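PDB 2EPG: tRNA-splicing ligase RtcB, which probably joins RNA ends bearing a 2',3'-cyclic or 3'-phosphate to 5'-hydroxyl ends, using GTP and manganese. Local coordinates for residues A[342-345]-A[350-353]. Sequence-based numbering, arbitrary orientation.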
loop_
_atom_site.group_PDB
_atom_site.type_symbol
_atom_site.label_atom_id
_atom_site.label_comp_id
_atom_site.label_asym_id
_atom_site.label_seq_id
_atom_site.Cartn_x
_atom_site.Cartn_y
_atom_site.Cartn_z
ATOM N N ALA A 342 1.777 9.355 1.925
ATOM C CA ALA A 342 1.389 10.684 1.466
ATOM C C ALA A 342 2.477 11.004 0.456
ATOM O O ALA A 342 3.664 10.825 0.735
ATOM C CB ALA A 342 1.401 11.693 2.599
ATOM N N LYS A 343 2.077 11.460 -0.722
ATOM C CA LYS A 343 3.038 11.747 -1.771
ATOM C C LYS A 343 2.671 12.996 -2.523
ATOM O O LYS A 343 1.483 13.307 -2.681
ATOM C CB LYS A 343 3.075 10.587 -2.763
ATOM C CG LYS A 343 3.225 9.228 -2.096
ATOM C CD LYS A 343 3.568 8.179 -3.104
ATOM C CE LYS A 343 4.896 8.474 -3.771
ATOM N NZ LYS A 343 4.992 7.596 -4.960
ATOM N N PHE A 344 3.684 13.717 -2.987
ATOM C CA PHE A 344 3.416 14.908 -3.767
ATOM C C PHE A 344 3.186 14.436 -5.196
ATOM O O PHE A 344 4.018 13.742 -5.769
ATOM C CB PHE A 344 4.588 15.888 -3.712
ATOM C CG PHE A 344 4.665 16.659 -2.417
ATOM C CD1 PHE A 344 5.477 16.219 -1.375
ATOM C CD2 PHE A 344 3.907 17.813 -2.239
ATOM C CE1 PHE A 344 5.531 16.934 -0.165
ATOM C CE2 PHE A 344 3.954 18.529 -1.045
ATOM C CZ PHE A 344 4.768 18.092 -0.005
ATOM N N GLU A 345 2.055 14.824 -5.770
ATOM C CA GLU A 345 1.708 14.412 -7.125
ATOM C C GLU A 345 1.056 15.559 -7.900
ATOM O O GLU A 345 0.611 16.547 -7.311
ATOM C CB GLU A 345 0.743 13.224 -7.064
ATOM C CG GLU A 345 1.301 11.989 -6.373
ATOM C CD GLU A 345 0.278 10.866 -6.234
ATOM O OE1 GLU A 345 -0.923 11.061 -6.577
ATOM O OE2 GLU A 345 0.682 9.778 -5.768
ATOM N N ARG A 350 -1.674 21.028 -10.767
ATOM C CA ARG A 350 -0.907 21.555 -9.631
ATOM C C ARG A 350 -0.215 20.460 -8.822
ATOM O O ARG A 350 -0.546 19.276 -8.932
ATOM C CB ARG A 350 -1.814 22.346 -8.685
ATOM C CG ARG A 350 -2.328 23.664 -9.250
ATOM C CD ARG A 350 -3.277 24.381 -8.287
ATOM N NE ARG A 350 -4.561 23.695 -8.137
ATOM C CZ ARG A 350 -5.463 23.555 -9.112
ATOM N NH1 ARG A 350 -6.601 22.916 -8.878
ATOM N NH2 ARG A 350 -5.236 24.052 -10.321
ATOM N N ARG A 351 0.752 20.863 -8.004
ATOM C CA ARG A 351 1.455 19.913 -7.162
ATOM C C ARG A 351 0.673 19.860 -5.857
ATOM O O ARG A 351 0.475 20.883 -5.201
ATOM C CB ARG A 351 2.878 20.397 -6.907
ATOM C CG ARG A 351 3.655 19.610 -5.852
ATOM C CD ARG A 351 5.092 20.138 -5.800
ATOM N NE ARG A 351 5.662 20.129 -4.459
ATOM C CZ ARG A 351 6.505 19.210 -4.013
ATOM N NH1 ARG A 351 6.968 19.290 -2.772
ATOM N NH2 ARG A 351 6.887 18.214 -4.810
ATOM N N VAL A 352 0.194 18.678 -5.489
ATOM C CA VAL A 352 -0.553 18.551 -4.250
ATOM C C VAL A 352 -0.018 17.370 -3.475
ATOM O O VAL A 352 0.654 16.517 -4.037
ATOM C CB VAL A 352 -2.071 18.362 -4.510
ATOM C CG1 VAL A 352 -2.639 19.592 -5.196
ATOM C CG2 VAL A 352 -2.310 17.126 -5.355
ATOM N N LEU A 353 -0.284 17.345 -2.177
ATOM C CA LEU A 353 0.153 16.248 -1.333
ATOM C C LEU A 353 -1.052 15.327 -1.132
ATOM O O LEU A 353 -2.058 15.737 -0.549
ATOM C CB LEU A 353 0.631 16.771 0.024
ATOM C CG LEU A 353 1.013 15.674 1.021
ATOM C CD1 LEU A 353 2.278 14.984 0.543
ATOM C CD2 LEU A 353 1.208 16.285 2.416
#
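Phe-344 is held between Arg-351 and Leu-353, one on each face of its ring. The guanidinium of Arg-351 stacks parallel over one face, the two planes 2° apart. This is also a cation-pi contact: Arg-351 CZ is 3.8 Å from the centroid of the Phe-344 ring. Arg-351 NH1 sits over the ring centre, while NH2 of the same group reaches back over Phe-344 CB at 3.4 Å. Arg-351 CG is anti to the backbone N (chi1 170°), and the chain bends at chi3 to bring the guanidinium over the ring. On the opposite face, Leu-353 CD1 makes a CH-pi contact 3.8 Å from the centroid of Phe-344. The same methyl meets Ala-342 CB at 4.0 Å. With an alanine at Phe-344 the Arg-351 guanidinium would probably lose its stacking surface, and a gap would be likely to open beside Leu-353 CD1.

Strands 332-347 and 350-357 form a beta hairpin; the first also carries His-339 and Asn-340, predicted to bind manganese and GMP, respectively. Leu-294 of helix 288-321 packs on both Phe-344 and Leu-353.

Glu-345 and Val-352 form the hydrogen-bonded pair. Glu-345 N donates to Val-352 O at 2.8 Å, and Val-352 N donates to Glu-345 O at 2.8 Å. Val-352 O also takes a CA-H...O contact from Phe-344 CA at 3.2 Å. Glu-345 OE1 is hydrogen-bonded to His-347, and OE2 forms a salt bridge with Arg-356.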